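Local coordinates for Amuc_1102 (Akkermansia muciniphila, PDB 7DSZ), which has an immunoglobulin-like fold related to archaeal type IV pilus proteins and may take part in a pilus-like assembly, at residues A73-V83 and W133-Y143. Residues are numbered along the deposited sequence; the frame is centred on the assembly and turned at random. Where two conformers were deposited one is given.
Sequences ALTFKFYIAVV and WVKYQGVVVEY
Lys77 and Glu142 form a salt bridge across two antiparallel strands, 73-83 and 134-143. Lys77 NZ lies 2.9 Å from Glu142 OE2 and meets it from above the carboxylate plane. The two residues are not direct partners: Lys77 pairs with Val140 and Glu142 with Thr75, making the bridge diagonal. Both chains run extended beyond CG (Lys77 chi2 175°), which carries the charged ends far enough to meet. Backbone hydrogen bonds join the strands here, Lys77 N to Val140 O at 2.7 Å and Glu142 N to Thr75 O at 2.8 Å. Farther along the same face, Gly138 O lies at the edge of the Tyr79 ring, near its plane, and Val140 CG2 touches Tyr79 CE1. The ring also stacks on Trp162.

Around Phe76 the opposite face is apolar. Val141 CG2 sits over one face of the Phe76 ring, 3.7 Å from the centroid, as a CH-pi contact. Val139 CG1 touches Phe76 CD2. Replacing Phe76 with an alanine would probably leave the methyls of Val141 and Val139 without their aromatic cover and open a gap toward Phe58 and Tyr100.

At the other end, Ala81 CB meets the edge of the Tyr136 ring at CD2, 3.6 Å away. Ala81 O accepts a hydrogen bond from Lys135 N at 2.8 Å and a weak one from Tyr136 N. Two residues of one strand are thus set against Ala81 on the other, a classic beta bulge. Strands 91-104 and 146-152 pair with the outer edges of 73-83 and 134-143. Phe76 and Phe78 pack on Ala111 of strand 109-115 in the second sheet, consistent with the sandwich of an immunoglobulin-like fold.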
loop_
_atom_site.group_PDB
_atom_site.type_symbol
_atom_site.label_atom_id
_atom_site.label_comp_id
_atom_site.label_asym_id
_atom_site.label_seq_id
_atom_site.Cartn_x
_atom_site.Cartn_y
_atom_site.Cartn_z
ATOM N N ALA C 73 -18.700 9.738 1.081
ATOM C CA ALA C 73 -17.691 9.538 0.040
ATOM C C ALA C 73 -18.046 10.346 -1.197
ATOM O O ALA C 73 -19.198 10.716 -1.408
ATOM C CB ALA C 73 -17.550 8.064 -0.352
ATOM N N LEU C 74 -17.023 10.590 -2.021
ATOM C CA LEU C 74 -17.150 11.136 -3.366
ATOM C C LEU C 74 -16.148 10.398 -4.228
ATOM O O LEU C 74 -15.008 10.181 -3.800
ATOM C CB LEU C 74 -16.808 12.630 -3.432
ATOM C CG LEU C 74 -17.766 13.688 -2.940
ATOM C CD1 LEU C 74 -17.106 15.041 -3.127
ATOM C CD2 LEU C 74 -19.070 13.579 -3.762
ATOM N N THR C 75 -16.542 10.043 -5.442
ATOM C CA THR C 75 -15.614 9.405 -6.369
ATOM C C THR C 75 -15.171 10.415 -7.418
ATOM O O THR C 75 -16.007 11.027 -8.091
ATOM C CB THR C 75 -16.255 8.178 -7.018
ATOM O OG1 THR C 75 -16.484 7.190 -6.008
ATOM C CG2 THR C 75 -15.332 7.589 -8.076
ATOM N N PHE C 76 -13.865 10.622 -7.525
ATOM C CA PHE C 76 -13.285 11.495 -8.537
ATOM C C PHE C 76 -12.704 10.631 -9.642
ATOM O O PHE C 76 -11.885 9.755 -9.369
ATOM C CB PHE C 76 -12.175 12.366 -7.941
ATOM C CG PHE C 76 -12.674 13.591 -7.243
ATOM C CD1 PHE C 76 -13.452 13.481 -6.097
ATOM C CD2 PHE C 76 -12.367 14.852 -7.727
ATOM C CE1 PHE C 76 -13.914 14.617 -5.440
ATOM C CE2 PHE C 76 -12.833 16.000 -7.075
ATOM C CZ PHE C 76 -13.619 15.868 -5.926
ATOM N N LYS C 77 -13.101 10.893 -10.884
ATOM C CA LYS C 77 -12.531 10.205 -12.037
ATOM C C LYS C 77 -11.677 11.202 -12.804
ATOM O O LYS C 77 -12.168 12.259 -13.216
ATOM C CB LYS C 77 -13.632 9.612 -12.917
ATOM C CG LYS C 77 -14.429 8.543 -12.205
ATOM C CD LYS C 77 -15.601 8.039 -13.055
ATOM C CE LYS C 77 -16.224 6.777 -12.431
ATOM N NZ LYS C 77 -17.396 6.296 -13.229
ATOM N N PHE C 78 -10.388 10.891 -12.939
ATOM C CA PHE C 78 -9.444 11.750 -13.635
ATOM C C PHE C 78 -9.145 11.178 -15.016
ATOM O O PHE C 78 -8.902 9.978 -15.148
ATOM C CB PHE C 78 -8.131 11.863 -12.866
ATOM C CG PHE C 78 -8.257 12.542 -11.527
ATOM C CD1 PHE C 78 -8.676 11.814 -10.420
ATOM C CD2 PHE C 78 -7.941 13.879 -11.378
ATOM C CE1 PHE C 78 -8.774 12.420 -9.174
ATOM C CE2 PHE C 78 -8.035 14.506 -10.138
ATOM C CZ PHE C 78 -8.444 13.772 -9.036
ATOM N N TYR C 79 -9.130 12.051 -16.024
ATOM C CA TYR C 79 -8.790 11.693 -17.399
ATOM C C TYR C 79 -7.700 12.635 -17.868
ATOM O O TYR C 79 -7.893 13.858 -17.862
ATOM C CB TYR C 79 -9.998 11.812 -18.337
ATOM C CG TYR C 79 -11.215 11.046 -17.886
ATOM C CD1 TYR C 79 -12.147 11.636 -17.040
ATOM C CD2 TYR C 79 -11.447 9.748 -18.319
ATOM C CE1 TYR C 79 -13.269 10.955 -16.627
ATOM C CE2 TYR C 79 -12.572 9.051 -17.907
ATOM C CZ TYR C 79 -13.479 9.665 -17.057
ATOM O OH TYR C 79 -14.608 8.998 -16.633
ATOM N N ILE C 80 -6.576 12.077 -18.302
ATOM C CA ILE C 80 -5.447 12.865 -18.767
ATOM C C ILE C 80 -4.989 12.293 -20.102
ATOM O O ILE C 80 -4.805 11.079 -20.237
ATOM C CB ILE C 80 -4.302 12.880 -17.735
ATOM C CG1 ILE C 80 -4.742 13.671 -16.491
ATOM C CG2 ILE C 80 -3.034 13.481 -18.344
ATOM C CD1 ILE C 80 -3.928 13.396 -15.225
ATOM N N ALA C 81 -4.817 13.176 -21.087
ATOM C CA ALA C 81 -4.409 12.782 -22.431
ATOM C C ALA C 81 -3.044 13.372 -22.751
ATOM O O ALA C 81 -2.809 14.571 -22.547
ATOM C CB ALA C 81 -5.454 13.227 -23.469
ATOM N N VAL C 82 -2.141 12.518 -23.241
ATOM C CA VAL C 82 -0.805 12.911 -23.663
ATOM C C VAL C 82 -0.524 12.247 -25.008
ATOM O O VAL C 82 -1.163 11.262 -25.387
ATOM C CB VAL C 82 0.288 12.520 -22.629
ATOM C CG1 VAL C 82 -0.035 13.108 -21.257
ATOM C CG2 VAL C 82 0.416 10.997 -22.528
ATOM N N VAL C 83 0.453 12.799 -25.726
ATOM C CA VAL C 83 0.906 12.172 -26.964
ATOM C C VAL C 83 1.700 10.918 -26.629
ATOM O O VAL C 83 2.605 10.953 -25.784
ATOM C CB VAL C 83 1.757 13.151 -27.785
ATOM C CG1 VAL C 83 2.325 12.448 -29.019
ATOM C CG2 VAL C 83 0.939 14.383 -28.179
ATOM N N TRP C 133 2.941 19.152 -22.440
ATOM C CA TRP C 133 2.809 17.732 -22.717
ATOM C C TRP C 133 1.456 17.172 -22.308
ATOM O O TRP C 133 1.095 16.083 -22.756
ATOM C CB TRP C 133 3.941 16.955 -22.042
ATOM C CG TRP C 133 4.092 17.145 -20.551
ATOM C CD1 TRP C 133 4.839 18.099 -19.910
ATOM C CD2 TRP C 133 3.540 16.310 -19.522
ATOM N NE1 TRP C 133 4.768 17.917 -18.543
ATOM C CE2 TRP C 133 3.976 16.826 -18.281
ATOM C CE3 TRP C 133 2.718 15.177 -19.532
ATOM C CZ2 TRP C 133 3.613 16.246 -17.056
ATOM C CZ3 TRP C 133 2.356 14.606 -18.324
ATOM C CH2 TRP C 133 2.791 15.151 -17.100
ATOM N N VAL C 134 0.691 17.890 -21.494
ATOM C CA VAL C 134 -0.674 17.490 -21.167
ATOM C C VAL C 134 -1.598 18.085 -22.225
ATOM O O VAL C 134 -1.804 19.300 -22.265
ATOM C CB VAL C 134 -1.075 17.954 -19.762
ATOM C CG1 VAL C 134 -2.484 17.467 -19.443
ATOM C CG2 VAL C 134 -0.070 17.463 -18.722
ATOM N N LYS C 135 -2.183 17.233 -23.063
ATOM C CA LYS C 135 -3.004 17.711 -24.171
ATOM C C LYS C 135 -4.449 17.966 -23.757
ATOM O O LYS C 135 -5.014 19.010 -24.095
ATOM C CB LYS C 135 -2.950 16.708 -25.328
ATOM C CG LYS C 135 -1.557 16.584 -25.934
ATOM C CD LYS C 135 -0.915 17.959 -26.110
ATOM C CE LYS C 135 0.459 17.838 -26.753
ATOM N NZ LYS C 135 1.176 19.138 -26.817
ATOM N N TYR C 136 -5.055 17.029 -23.033
ATOM C CA TYR C 136 -6.412 17.187 -22.529
ATOM C C TYR C 136 -6.482 16.760 -21.069
ATOM O O TYR C 136 -5.727 15.887 -20.629
ATOM C CB TYR C 136 -7.393 16.348 -23.312
ATOM C CG TYR C 136 -7.388 16.635 -24.795
ATOM C CD1 TYR C 136 -7.834 17.849 -25.278
ATOM C CD2 TYR C 136 -6.932 15.692 -25.705
ATOM C CE1 TYR C 136 -7.842 18.126 -26.630
ATOM C CE2 TYR C 136 -6.937 15.957 -27.072
ATOM C CZ TYR C 136 -7.394 17.179 -27.520
ATOM O OH TYR C 136 -7.405 17.468 -28.861
ATOM N N GLN C 137 -7.410 17.378 -20.332
ATOM C CA GLN C 137 -7.674 17.046 -18.934
ATOM C C GLN C 137 -9.176 17.002 -18.691
ATOM O O GLN C 137 -9.941 17.761 -19.291
ATOM C CB GLN C 137 -7.078 18.071 -17.951
ATOM C CG GLN C 137 -5.601 18.288 -18.107
ATOM C CD GLN C 137 -5.016 19.201 -17.045
ATOM O OE1 GLN C 137 -3.879 19.013 -16.615
ATOM N NE2 GLN C 137 -5.778 20.219 -16.643
ATOM N N GLY C 138 -9.594 16.129 -17.781
ATOM C CA GLY C 138 -10.979 16.115 -17.352
ATOM C C GLY C 138 -11.100 15.507 -15.973
ATOM O O GLY C 138 -10.320 14.626 -15.596
ATOM N N VAL C 139 -12.083 15.988 -15.212
ATOM C CA VAL C 139 -12.404 15.437 -13.901
ATOM C C VAL C 139 -13.914 15.303 -13.792
ATOM O O VAL C 139 -14.638 16.276 -14.016
ATOM C CB VAL C 139 -11.873 16.322 -12.756
ATOM C CG1 VAL C 139 -12.283 15.739 -11.403
ATOM C CG2 VAL C 139 -10.347 16.468 -12.855
ATOM N N VAL C 140 -14.384 14.113 -13.442
ATOM C CA VAL C 140 -15.801 13.845 -13.209
ATOM C C VAL C 140 -15.973 13.399 -11.766
ATOM O O VAL C 140 -15.274 12.489 -11.311
ATOM C CB VAL C 140 -16.342 12.776 -14.175
ATOM C CG1 VAL C 140 -17.812 12.442 -13.840
ATOM C CG2 VAL C 140 -16.203 13.252 -15.626
ATOM N N VAL C 141 -16.901 14.032 -11.045
ATOM C CA VAL C 141 -17.154 13.709 -9.641
ATOM C C VAL C 141 -18.509 13.030 -9.534
ATOM O O VAL C 141 -19.510 13.553 -10.040
ATOM C CB VAL C 141 -17.125 14.965 -8.749
ATOM C CG1 VAL C 141 -17.311 14.559 -7.278
ATOM C CG2 VAL C 141 -15.819 15.731 -8.944
ATOM N N GLU C 142 -18.548 11.886 -8.856
ATOM C CA GLU C 142 -19.792 11.168 -8.619
ATOM C C GLU C 142 -20.093 11.095 -7.127
ATOM O O GLU C 142 -19.182 10.959 -6.295
ATOM C CB GLU C 142 -19.742 9.752 -9.209
ATOM C CG GLU C 142 -19.613 9.736 -10.722
ATOM C CD GLU C 142 -19.565 8.329 -11.307
ATOM O OE1 GLU C 142 -19.637 7.354 -10.536
ATOM O OE2 GLU C 142 -19.446 8.204 -12.545
ATOM N N TYR C 143 -21.377 11.202 -6.795
ATOM C CA TYR C 143 -21.868 10.942 -5.451
ATOM C C TYR C 143 -22.945 9.872 -5.547
ATOM O O TYR C 143 -23.911 10.029 -6.301
ATOM C CB TYR C 143 -22.428 12.207 -4.786
ATOM C CG TYR C 143 -23.036 11.881 -3.443
ATOM C CD1 TYR C 143 -22.226 11.548 -2.365
ATOM C CD2 TYR C 143 -24.415 11.848 -3.262
ATOM C CE1 TYR C 143 -22.761 11.221 -1.142
ATOM C CE2 TYR C 143 -24.966 11.515 -2.029
ATOM C CZ TYR C 143 -24.129 11.202 -0.975
ATOM O OH TYR C 143 -24.637 10.863 0.263
HETATM O O HOH W 1 2.112 15.008 -24.801
#